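Local atomic coordinates of type III restriction-modification enzyme EcoP15I Mod subunit (PDB entry 4ZCF), a protein that recognises the DNA site 5'-CAGCAG-3' as a homodimer and uses S-adenosyl-L-methionine to methylate its second adenine at N6, on one strand only. Residues L578-P583 / N606-Y611; D553-T558 / H572-R577; S64-L69 / F177-L182; H108-Y113 / A185-R190. All coordinates share one frame; numbering follows the deposited sequence.

Contact 1 (L578-P583 / N606-Y611); sequences LYLIAP and NKVVFY
Leu-578 and Leu-580 bond by their backbones to Lys-607, Val-609 and Tyr-611, the pattern of two parallel strands joined by a beta-alpha-beta crossover: strand 577-580, helix 587-598 and strand 607-611. Both backbone polar atoms of each leucine are used. N of Leu-578 gives to O of Lys-607 at 2.8 Å, and O of Leu-578 accepts from N of Val-609 at 2.7 Å. The step repeats two residues on, where N of Leu-580 gives to O of Val-609 and N of Tyr-611 reaches O of Leu-580. The strand axes diverge by 19°, with a closest approach of 4.6 Å.

On one face, Val-608 holds CG1 anti to its backbone N (chi1 -173°), which brings this methyl within 4.0 Å of CD1 of Leu-580, the two side chains crossing obliquely; CD2 of Leu-578 lies alongside the same methyl. On the other face Tyr-579 runs beside Val-609, its ring carbon CD2 3.9 Å from CB of the valine. Trp-549 and Cys-550 of helix 539-552 pack on the tyrosine from further out, while its OH bonds to Asp-553, which also forms a salt bridge with NZ of Lys-607. Strand 639-643 continues the sheet beyond 607-611, and Leu-640 packs on Val-608 and Phe-610. Past the last bridge, the Tyr-611 ring presents its edge to Ile-581: O of Ile-581 lies in the ring plane, 3.7 Å from CD2 of Tyr-611.

Contact 2 (D553-T558 / H572-R577); sequences DGSLLT and HLCDGR
Arg-577 extends its side chain from the strand side toward Asp-553, Gly-554 and Ser-555. From CB the chain bends at chi2 (-122°), then runs straight through chi3, carrying NE to a point 3.7 Å from CB of Asp-553. CZ lies 3.4 Å from O of Asp-553. At the tip, NH2 comes to 3.1 Å from O of Asp-553, but the angle is too poor for a hydrogen bond; NH2 of Arg-577 is also 3.1 Å from OG of Ser-555. The backbone C of Gly-554 lies in the guanidinium plane, at its edge, 3.5 Å from NH2 of Arg-577.

Two turns frame this approach. Gly-554 ends helix 539-552 with positive phi in a Schellman motif, and Cys-574 to Arg-577 form a type I' beta turn, the tight hairpin link between strands 569-574 and 577-580. Within that turn CB of Asp-575 sits over one guanidinium face, offset toward the rim, and a salt bridge joins NH2 of Arg-577 to OD2 of Asp-575 at 3.2 Å, its hydrogen bond weak because of the bent angle. The other terminal nitrogen, NH1, pairs with Glu-134 of the neighbouring restriction endonuclease chain, giving the guanidinium a carboxylate from each of two chains.

Ser-555 has its OG bonded back to O of Cys-550, in the last turn of the helix. Its CB rests against SG of Cys-574 at 3.7 Å, and its OG is 3.9 Å from CB of Asp-575.

Contact 3 (S64-L69 / F177-L182); sequences SYARLL and FIYPRL
Tyr-179 lays the stem and near side of its ring along Ala-66: CD1 of the tyrosine is 3.8 Å from CB of Ala-66, and the methyl approaches the ring obliquely. With CG anti to its own backbone N (chi1 -177°), the ring reaches out from helix 171-188 and passes Ala-66 toward Arg-67. There CG of Arg-67 stands 3.9 Å from OH of Tyr-179 and also touches CE1 and CZ. The arginine takes part through its aliphatic stem, not its charged end: the chain bends at chi3, and the guanidinium is turned 89° from the ring plane. Replacing Tyr-179 by an alanine would probably open a gap beside Ala-66 and leave the aliphatic part of Arg-67 without its aromatic neighbour.

Pro-180 fills the adjoining position. Its CD meets CB of Ala-66 at 4.1 Å, its CB lies 3.7 Å from O of Ala-66, and farther along CB and CG lean on CB of Leu-69. The small alanine permits a close approach, with CA of Ala-66 5.7 Å from CA of Pro-180 and the local axes 8.2 Å apart. They cross at -35°, running in broadly the same direction. Having no N-H, Pro-180 interrupts the helix hydrogen bonding and marks a kink.

No hydrogen bond spans the two segments. Around them, Val-210 and Ile-214 of helix 204-215 pack on Tyr-179, while Leu-146 of helix 143-150 and Ile-160 of helix 154-164 touch Tyr-65, so helix 63-71 lies among helices of the methyltransferase part.

Contact 4 (H108-Y113 / A185-R190); sequences HMVNAY and ARELMR
O of Met-109 receives two backbone bonds, from N of Ala-112 at 3.0 Å and N of Tyr-113 at 2.6 Å, gathering the last turn of helix 102-113 where Leu-188 packs against it. Leu-188, at the end of helix 171-188, enters with CG anti to its carbonyl carbon (chi1 -56°), and this together with chi2 of -171° carries CD1 and CD2 to the turn. CD1 touches CB of Met-109 at 4.0 Å and also meets CE of that residue. CD2 reaches CA of Val-110 at 3.8 Å and lies close to CG2 of Val-110 and CB of Tyr-113. The leucine crosses both Met-109 and Val-110 at about a right angle. With only an alanine at Leu-188, the space between Met-109, Val-110 and Tyr-113 would probably be left unfilled and the main apolar link between the two helix ends lost.

Met-109 bends at chi3 (59°), which turns CE over one face of the Tyr-113 ring, 3.7 Å above its plane and offset toward the rim. The other methyl of Val-110, CG1, lies 3.8 Å from OE1 of Glu-187, an oxygen that also makes a long, weak ion pair with Arg-145 of the restriction endonuclease chain.

The leucine lies next to strand 117-122: its side chain touches Val-117, and its backbone bonds to Lys-116 and Val-117. Across helix 102-113, Leu-551 of helix 539-552 packs on His-108, Ala-112 and Tyr-113.

Along the chain, contacts 3 and 4 interleave, their segments alternating, and close before contact 2 opens; contact 1 follows. Contacts 3 and 4, with centres 16 Å apart, share helix 171-188, which carries packing from helix 63-71 to helix 102-113. The centres of contacts 1 and 2 are 12 Å apart in the C-terminal domain; segments 572-577 and 578-583 involve neighbouring strands 569-574 and 577-580 of one five-stranded sheet, 553-558 is the loop beside it, and CD1 of Leu-578 packs on O of His-572. Contacts 2 and 4 join the two regions: OH of Tyr-113 is 2.7 Å from N of Leu-557, a probable hydrogen bond. The methyltransferase part and the C-terminal domain thus meet directly there.

Contact 1 (L578-P583 / N606-Y611)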
# COMPACT_ATOMS: atom_id res chain seq x y z
N LEU A 578 -0.50 -36.87 9.06
CA LEU A 578 -0.25 -38.19 8.46
C LEU A 578 -1.30 -38.57 7.43
O LEU A 578 -2.48 -38.57 7.72
CB LEU A 578 -0.11 -39.27 9.55
CG LEU A 578 0.10 -40.71 9.08
CD1 LEU A 578 1.58 -41.01 8.78
CD2 LEU A 578 -0.43 -41.69 10.11
N TYR A 579 -0.85 -38.93 6.22
CA TYR A 579 -1.73 -39.28 5.10
C TYR A 579 -1.85 -40.77 4.82
O TYR A 579 -0.85 -41.46 4.64
CB TYR A 579 -1.32 -38.51 3.83
CG TYR A 579 -1.37 -37.01 4.02
CD1 TYR A 579 -0.32 -36.33 4.66
CD2 TYR A 579 -2.48 -36.27 3.62
CE1 TYR A 579 -0.38 -34.96 4.87
CE2 TYR A 579 -2.55 -34.90 3.83
CZ TYR A 579 -1.50 -34.25 4.46
OH TYR A 579 -1.56 -32.90 4.68
N LEU A 580 -3.08 -41.26 4.76
CA LEU A 580 -3.35 -42.66 4.43
C LEU A 580 -4.24 -42.67 3.20
O LEU A 580 -5.46 -42.58 3.31
CB LEU A 580 -3.96 -43.47 5.60
CG LEU A 580 -3.42 -43.27 7.01
CD1 LEU A 580 -4.30 -43.97 8.01
CD2 LEU A 580 -2.00 -43.72 7.14
N ILE A 581 -3.60 -42.72 2.01
CA ILE A 581 -4.26 -42.70 0.71
C ILE A 581 -4.53 -44.12 0.19
O ILE A 581 -5.63 -44.40 -0.30
CB ILE A 581 -3.48 -41.83 -0.35
CG1 ILE A 581 -2.86 -40.55 0.28
CG2 ILE A 581 -4.34 -41.56 -1.60
CD1 ILE A 581 -2.47 -39.37 -0.66
N ALA A 582 -3.52 -45.01 0.26
CA ALA A 582 -3.58 -46.39 -0.24
C ALA A 582 -4.74 -47.23 0.37
O ALA A 582 -5.08 -47.02 1.54
CB ALA A 582 -2.25 -47.08 -0.00
N PRO A 583 -5.35 -48.19 -0.38
CA PRO A 583 -6.38 -49.03 0.26
C PRO A 583 -5.70 -50.15 1.04
O PRO A 583 -4.46 -50.24 1.07
CB PRO A 583 -7.20 -49.56 -0.93
CG PRO A 583 -6.33 -49.39 -2.14
CD PRO A 583 -5.09 -48.62 -1.77
N ASN A 606 -0.17 -35.12 14.85
CA ASN A 606 -1.27 -34.56 15.63
C ASN A 606 -2.56 -34.54 14.82
O ASN A 606 -3.61 -34.17 15.34
CB ASN A 606 -0.91 -33.15 16.10
CG ASN A 606 -0.26 -32.29 15.04
OD1 ASN A 606 -0.94 -31.71 14.18
ND2 ASN A 606 1.06 -32.23 15.04
N LYS A 607 -2.46 -34.95 13.57
CA LYS A 607 -3.57 -34.96 12.62
C LYS A 607 -3.37 -36.16 11.69
O LYS A 607 -2.24 -36.42 11.25
CB LYS A 607 -3.55 -33.62 11.84
CG LYS A 607 -4.85 -33.26 11.13
CD LYS A 607 -4.61 -32.03 10.25
CE LYS A 607 -5.35 -32.09 8.93
NZ LYS A 607 -4.76 -31.21 7.91
N VAL A 608 -4.45 -36.93 11.44
CA VAL A 608 -4.44 -38.11 10.54
C VAL A 608 -5.48 -37.88 9.44
O VAL A 608 -6.66 -37.68 9.75
CB VAL A 608 -4.61 -39.48 11.26
CG1 VAL A 608 -4.43 -40.65 10.29
CG2 VAL A 608 -3.65 -39.63 12.44
N VAL A 609 -5.03 -37.82 8.19
CA VAL A 609 -5.87 -37.58 7.00
C VAL A 609 -5.89 -38.86 6.13
O VAL A 609 -4.84 -39.36 5.74
CB VAL A 609 -5.42 -36.33 6.17
CG1 VAL A 609 -6.47 -35.91 5.15
CG2 VAL A 609 -5.05 -35.17 7.08
N PHE A 610 -7.07 -39.39 5.84
CA PHE A 610 -7.18 -40.61 5.02
C PHE A 610 -8.14 -40.43 3.84
O PHE A 610 -9.12 -39.69 3.94
CB PHE A 610 -7.52 -41.85 5.88
CG PHE A 610 -8.92 -41.83 6.46
CD1 PHE A 610 -9.18 -41.21 7.68
CD2 PHE A 610 -9.99 -42.39 5.77
CE1 PHE A 610 -10.48 -41.14 8.19
CE2 PHE A 610 -11.28 -42.33 6.29
CZ PHE A 610 -11.52 -41.70 7.49
N TYR A 611 -7.87 -41.13 2.74
CA TYR A 611 -8.72 -41.09 1.54
C TYR A 611 -9.96 -42.01 1.70
O TYR A 611 -9.84 -43.24 1.64
CB TYR A 611 -7.86 -41.46 0.33
CG TYR A 611 -8.55 -41.43 -1.01
CD1 TYR A 611 -9.45 -40.42 -1.33
CD2 TYR A 611 -8.24 -42.36 -2.00
CE1 TYR A 611 -10.09 -40.38 -2.57
CE2 TYR A 611 -8.89 -42.34 -3.23
CZ TYR A 611 -9.80 -41.34 -3.52
OH TYR A 611 -10.40 -41.29 -4.76

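Contact 2 (D553-T558 / H572-R577)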
# COMPACT_ATOMS: atom_id res chain seq x y z
N ASP A 553 -3.58 -28.27 3.00
CA ASP A 553 -3.46 -28.42 4.44
C ASP A 553 -2.57 -27.38 5.12
O ASP A 553 -2.48 -27.38 6.34
CB ASP A 553 -3.07 -29.87 4.84
CG ASP A 553 -4.22 -30.88 4.81
OD1 ASP A 553 -5.31 -30.55 5.32
OD2 ASP A 553 -4.00 -32.01 4.34
N GLY A 554 -1.92 -26.53 4.32
CA GLY A 554 -1.09 -25.43 4.81
C GLY A 554 0.41 -25.61 4.84
O GLY A 554 1.11 -24.76 5.39
N SER A 555 0.91 -26.72 4.28
CA SER A 555 2.36 -26.98 4.27
C SER A 555 3.02 -26.36 3.03
O SER A 555 2.52 -26.54 1.92
CB SER A 555 2.66 -28.49 4.36
OG SER A 555 1.65 -29.23 5.04
N LEU A 556 4.16 -25.66 3.22
CA LEU A 556 4.94 -25.02 2.15
C LEU A 556 5.48 -26.08 1.19
O LEU A 556 5.88 -27.15 1.66
CB LEU A 556 6.14 -24.23 2.70
CG LEU A 556 5.94 -23.29 3.89
CD1 LEU A 556 7.27 -23.06 4.62
CD2 LEU A 556 5.34 -21.96 3.46
N LEU A 557 5.56 -25.77 -0.13
CA LEU A 557 6.10 -26.71 -1.13
C LEU A 557 7.54 -27.15 -0.87
O LEU A 557 8.01 -28.10 -1.50
CB LEU A 557 5.89 -26.22 -2.58
CG LEU A 557 4.44 -25.97 -3.01
CD1 LEU A 557 4.38 -25.31 -4.38
CD2 LEU A 557 3.64 -27.26 -3.02
N THR A 558 8.22 -26.51 0.07
CA THR A 558 9.61 -26.82 0.45
C THR A 558 9.69 -27.84 1.60
O THR A 558 10.72 -28.50 1.74
CB THR A 558 10.44 -25.54 0.68
OG1 THR A 558 9.82 -24.74 1.71
CG2 THR A 558 10.64 -24.74 -0.59
N HIS A 572 2.44 -41.34 4.59
CA HIS A 572 3.26 -40.15 4.38
C HIS A 572 3.05 -39.17 5.51
O HIS A 572 1.92 -38.95 5.91
CB HIS A 572 2.96 -39.49 3.02
CG HIS A 572 2.73 -40.47 1.91
ND1 HIS A 572 3.77 -40.97 1.16
CD2 HIS A 572 1.57 -41.04 1.50
CE1 HIS A 572 3.22 -41.82 0.31
NE2 HIS A 572 1.90 -41.90 0.47
N LEU A 573 4.14 -38.59 6.02
CA LEU A 573 4.12 -37.60 7.09
C LEU A 573 4.62 -36.27 6.54
O LEU A 573 5.64 -36.25 5.83
CB LEU A 573 4.99 -38.07 8.28
CG LEU A 573 4.91 -37.26 9.60
CD1 LEU A 573 3.54 -37.38 10.27
CD2 LEU A 573 6.01 -37.66 10.58
N CYS A 574 3.89 -35.18 6.83
CA CYS A 574 4.22 -33.81 6.39
C CYS A 574 3.65 -32.76 7.31
O CYS A 574 2.44 -32.53 7.29
CB CYS A 574 3.81 -33.55 4.95
SG CYS A 574 4.16 -31.87 4.37
N ASP A 575 4.53 -32.07 8.06
CA ASP A 575 4.18 -30.99 8.98
C ASP A 575 3.09 -31.41 9.98
O ASP A 575 1.99 -30.86 9.97
CB ASP A 575 3.83 -29.68 8.21
CG ASP A 575 3.89 -28.37 8.99
OD1 ASP A 575 4.58 -28.34 10.05
OD2 ASP A 575 3.30 -27.37 8.52
N GLY A 576 3.41 -32.43 10.79
CA GLY A 576 2.52 -32.97 11.81
C GLY A 576 1.31 -33.76 11.34
O GLY A 576 0.65 -34.39 12.17
N ARG A 577 0.98 -33.72 10.03
CA ARG A 577 -0.17 -34.47 9.52
C ARG A 577 0.23 -35.76 8.79
O ARG A 577 1.20 -35.76 8.02
CB ARG A 577 -1.20 -33.60 8.76
CG ARG A 577 -0.66 -32.38 8.03
CD ARG A 577 -1.30 -31.08 8.49
NE ARG A 577 -0.77 -29.93 7.74
CZ ARG A 577 -0.08 -28.92 8.26
NH1 ARG A 577 0.17 -28.88 9.57
NH2 ARG A 577 0.35 -27.93 7.49

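Contact 3 (S64-L69 / F177-L182)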
# COMPACT_ATOMS: atom_id res chain seq x y z
N SER A 64 -16.78 -5.74 -11.82
CA SER A 64 -17.61 -6.76 -11.15
C SER A 64 -17.18 -8.16 -11.54
O SER A 64 -17.23 -9.06 -10.70
CB SER A 64 -19.11 -6.54 -11.42
OG SER A 64 -19.41 -6.27 -12.78
N TYR A 65 -16.72 -8.33 -12.81
CA TYR A 65 -16.17 -9.56 -13.39
C TYR A 65 -14.81 -9.89 -12.76
O TYR A 65 -14.55 -11.06 -12.48
CB TYR A 65 -16.05 -9.43 -14.93
CG TYR A 65 -15.60 -10.70 -15.64
CD1 TYR A 65 -16.50 -11.71 -15.92
CD2 TYR A 65 -14.28 -10.86 -16.06
CE1 TYR A 65 -16.09 -12.88 -16.57
CE2 TYR A 65 -13.87 -12.00 -16.73
CZ TYR A 65 -14.78 -13.02 -16.98
OH TYR A 65 -14.38 -14.16 -17.64
N ALA A 66 -13.93 -8.87 -12.58
CA ALA A 66 -12.61 -9.03 -11.94
C ALA A 66 -12.77 -9.42 -10.47
O ALA A 66 -12.02 -10.26 -9.99
CB ALA A 66 -11.80 -7.75 -12.07
N ARG A 67 -13.77 -8.85 -9.78
CA ARG A 67 -14.09 -9.19 -8.37
C ARG A 67 -14.54 -10.67 -8.22
O ARG A 67 -14.16 -11.34 -7.26
CB ARG A 67 -15.14 -8.21 -7.80
CG ARG A 67 -14.54 -6.87 -7.38
CD ARG A 67 -15.50 -6.00 -6.58
NE ARG A 67 -16.39 -5.20 -7.43
CZ ARG A 67 -17.67 -5.49 -7.67
NH1 ARG A 67 -18.24 -6.55 -7.11
NH2 ARG A 67 -18.39 -4.71 -8.47
N LEU A 68 -15.33 -11.17 -9.19
CA LEU A 68 -15.82 -12.54 -9.28
C LEU A 68 -14.65 -13.51 -9.48
O LEU A 68 -14.47 -14.44 -8.68
CB LEU A 68 -16.81 -12.65 -10.46
CG LEU A 68 -17.39 -14.03 -10.76
CD1 LEU A 68 -18.13 -14.61 -9.53
CD2 LEU A 68 -18.29 -13.96 -11.94
N LEU A 69 -13.83 -13.26 -10.53
CA LEU A 69 -12.61 -13.98 -10.89
C LEU A 69 -11.69 -14.26 -9.71
O LEU A 69 -11.03 -15.29 -9.73
CB LEU A 69 -11.83 -13.18 -11.94
CG LEU A 69 -11.76 -13.72 -13.38
CD1 LEU A 69 -13.13 -14.23 -13.88
CD2 LEU A 69 -11.20 -12.66 -14.33
N PHE A 177 -7.82 -7.81 -16.29
CA PHE A 177 -6.74 -8.79 -16.26
C PHE A 177 -5.89 -8.72 -14.97
O PHE A 177 -5.76 -9.76 -14.32
CB PHE A 177 -5.89 -8.73 -17.54
CG PHE A 177 -4.59 -9.53 -17.50
CD1 PHE A 177 -4.61 -10.91 -17.39
CD2 PHE A 177 -3.36 -8.89 -17.60
CE1 PHE A 177 -3.42 -11.64 -17.34
CE2 PHE A 177 -2.18 -9.61 -17.53
CZ PHE A 177 -2.22 -10.98 -17.40
N ILE A 178 -5.34 -7.53 -14.58
CA ILE A 178 -4.50 -7.45 -13.36
C ILE A 178 -5.20 -7.52 -12.02
O ILE A 178 -4.63 -8.09 -11.11
CB ILE A 178 -3.37 -6.37 -13.36
CG1 ILE A 178 -3.89 -4.99 -13.76
CG2 ILE A 178 -2.15 -6.78 -14.21
CD1 ILE A 178 -4.51 -4.18 -12.66
N TYR A 179 -6.37 -6.84 -11.86
CA TYR A 179 -7.11 -6.80 -10.59
C TYR A 179 -7.11 -8.11 -9.77
O TYR A 179 -6.68 -8.06 -8.60
CB TYR A 179 -8.56 -6.25 -10.76
CG TYR A 179 -9.31 -6.13 -9.44
CD1 TYR A 179 -9.89 -7.25 -8.84
CD2 TYR A 179 -9.40 -4.91 -8.77
CE1 TYR A 179 -10.49 -7.17 -7.59
CE2 TYR A 179 -10.03 -4.82 -7.53
CZ TYR A 179 -10.57 -5.95 -6.94
OH TYR A 179 -11.19 -5.90 -5.71
N PRO A 180 -7.62 -9.28 -10.28
CA PRO A 180 -7.69 -10.46 -9.42
C PRO A 180 -6.32 -11.01 -9.02
O PRO A 180 -6.18 -11.60 -7.95
CB PRO A 180 -8.50 -11.44 -10.24
CG PRO A 180 -8.24 -11.05 -11.66
CD PRO A 180 -8.20 -9.57 -11.61
N ARG A 181 -5.32 -10.79 -9.88
CA ARG A 181 -3.94 -11.20 -9.65
C ARG A 181 -3.29 -10.41 -8.49
O ARG A 181 -2.79 -11.02 -7.53
CB ARG A 181 -3.16 -11.10 -10.97
CG ARG A 181 -3.59 -12.21 -11.94
CD ARG A 181 -3.39 -11.87 -13.38
NE ARG A 181 -3.69 -13.01 -14.25
CZ ARG A 181 -4.91 -13.34 -14.66
NH1 ARG A 181 -5.96 -12.61 -14.32
NH2 ARG A 181 -5.08 -14.43 -15.41
N LEU A 182 -3.43 -9.07 -8.51
CA LEU A 182 -2.97 -8.15 -7.47
C LEU A 182 -3.76 -8.35 -6.19
O LEU A 182 -3.19 -8.25 -5.10
CB LEU A 182 -3.15 -6.70 -7.94
CG LEU A 182 -2.27 -6.20 -9.10
CD1 LEU A 182 -2.47 -4.73 -9.29
CD2 LEU A 182 -0.76 -6.48 -8.86

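Contact 4 (H108-Y113 / A185-R190)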
# COMPACT_ATOMS: atom_id res chain seq x y z
N HIS A 108 -3.92 -21.41 -5.13
CA HIS A 108 -3.46 -22.63 -4.44
C HIS A 108 -2.45 -22.30 -3.30
O HIS A 108 -2.24 -23.12 -2.38
CB HIS A 108 -2.80 -23.62 -5.42
CG HIS A 108 -3.75 -24.39 -6.30
ND1 HIS A 108 -4.38 -25.52 -5.85
CD2 HIS A 108 -4.07 -24.20 -7.60
CE1 HIS A 108 -5.11 -25.94 -6.86
NE2 HIS A 108 -4.97 -25.17 -7.93
N MET A 109 -1.78 -21.13 -3.38
CA MET A 109 -0.74 -20.75 -2.41
C MET A 109 -1.28 -20.17 -1.11
O MET A 109 -0.60 -20.24 -0.09
CB MET A 109 0.27 -19.79 -3.03
CG MET A 109 0.96 -20.36 -4.26
SD MET A 109 2.14 -19.25 -5.07
CE MET A 109 3.31 -18.94 -3.70
N VAL A 110 -2.49 -19.61 -1.15
CA VAL A 110 -3.19 -18.94 -0.05
C VAL A 110 -3.16 -19.66 1.29
O VAL A 110 -2.78 -19.05 2.30
CB VAL A 110 -4.58 -18.43 -0.48
CG1 VAL A 110 -5.34 -17.84 0.70
CG2 VAL A 110 -4.46 -17.39 -1.60
N ASN A 111 -3.51 -20.96 1.31
CA ASN A 111 -3.49 -21.73 2.57
C ASN A 111 -2.13 -21.90 3.16
O ASN A 111 -2.03 -22.01 4.37
CB ASN A 111 -4.15 -23.09 2.41
CG ASN A 111 -5.61 -23.05 2.02
OD1 ASN A 111 -6.21 -21.98 1.82
ND2 ASN A 111 -6.19 -24.22 1.88
N ALA A 112 -1.08 -21.93 2.32
CA ALA A 112 0.29 -22.15 2.81
C ALA A 112 1.18 -20.90 2.86
O ALA A 112 2.00 -20.80 3.77
CB ALA A 112 0.97 -23.27 2.00
N TYR A 113 0.99 -19.97 1.90
CA TYR A 113 1.79 -18.76 1.67
C TYR A 113 1.23 -17.43 2.09
O TYR A 113 1.91 -16.42 1.95
CB TYR A 113 2.32 -18.72 0.22
CG TYR A 113 3.27 -19.87 -0.05
CD1 TYR A 113 4.62 -19.76 0.25
CD2 TYR A 113 2.79 -21.11 -0.47
CE1 TYR A 113 5.49 -20.83 0.05
CE2 TYR A 113 3.64 -22.20 -0.63
CZ TYR A 113 4.99 -22.05 -0.39
OH TYR A 113 5.84 -23.11 -0.60
N ALA A 185 -2.46 -11.76 -4.73
CA ALA A 185 -1.06 -11.54 -4.35
C ALA A 185 -0.97 -10.82 -3.03
O ALA A 185 -0.16 -11.23 -2.21
CB ALA A 185 -0.32 -10.77 -5.43
N ARG A 186 -1.84 -9.78 -2.78
CA ARG A 186 -1.83 -9.02 -1.51
C ARG A 186 -1.93 -9.93 -0.27
O ARG A 186 -1.25 -9.68 0.74
CB ARG A 186 -2.95 -7.95 -1.50
CG ARG A 186 -2.91 -6.99 -0.31
CD ARG A 186 -4.22 -6.24 -0.21
NE ARG A 186 -4.23 -5.24 0.86
CZ ARG A 186 -4.62 -5.49 2.11
NH1 ARG A 186 -5.00 -6.71 2.47
NH2 ARG A 186 -4.62 -4.52 3.01
N GLU A 187 -2.73 -10.99 -0.38
CA GLU A 187 -2.97 -11.99 0.64
C GLU A 187 -1.71 -12.75 1.03
O GLU A 187 -1.56 -13.11 2.19
CB GLU A 187 -4.03 -12.98 0.14
CG GLU A 187 -5.31 -12.33 -0.41
CD GLU A 187 -6.54 -13.22 -0.55
OE1 GLU A 187 -6.56 -14.31 0.05
OE2 GLU A 187 -7.50 -12.79 -1.23
N LEU A 188 -0.77 -12.95 0.07
CA LEU A 188 0.47 -13.70 0.28
C LEU A 188 1.56 -12.91 0.95
O LEU A 188 2.51 -13.48 1.51
CB LEU A 188 0.99 -14.28 -1.04
CG LEU A 188 0.04 -15.19 -1.86
CD1 LEU A 188 0.80 -15.82 -3.01
CD2 LEU A 188 -0.63 -16.28 -0.98
N MET A 189 1.40 -11.58 0.93
CA MET A 189 2.33 -10.61 1.47
C MET A 189 2.33 -10.55 2.95
O MET A 189 1.29 -10.32 3.57
CB MET A 189 2.02 -9.22 0.92
CG MET A 189 2.37 -9.06 -0.54
SD MET A 189 1.84 -7.49 -1.26
CE MET A 189 2.86 -6.40 -0.35
N ARG A 190 3.52 -10.64 3.54
CA ARG A 190 3.79 -10.43 4.96
C ARG A 190 3.40 -8.95 5.25
O ARG A 190 3.46 -8.11 4.33
CB ARG A 190 5.30 -10.56 5.17
CG ARG A 190 5.77 -11.77 5.96
CD ARG A 190 7.26 -12.05 5.74
NE ARG A 190 8.13 -11.07 6.39
CZ ARG A 190 9.44 -11.22 6.59
NH1 ARG A 190 10.07 -12.32 6.17
NH2 ARG A 190 10.14 -10.27 7.20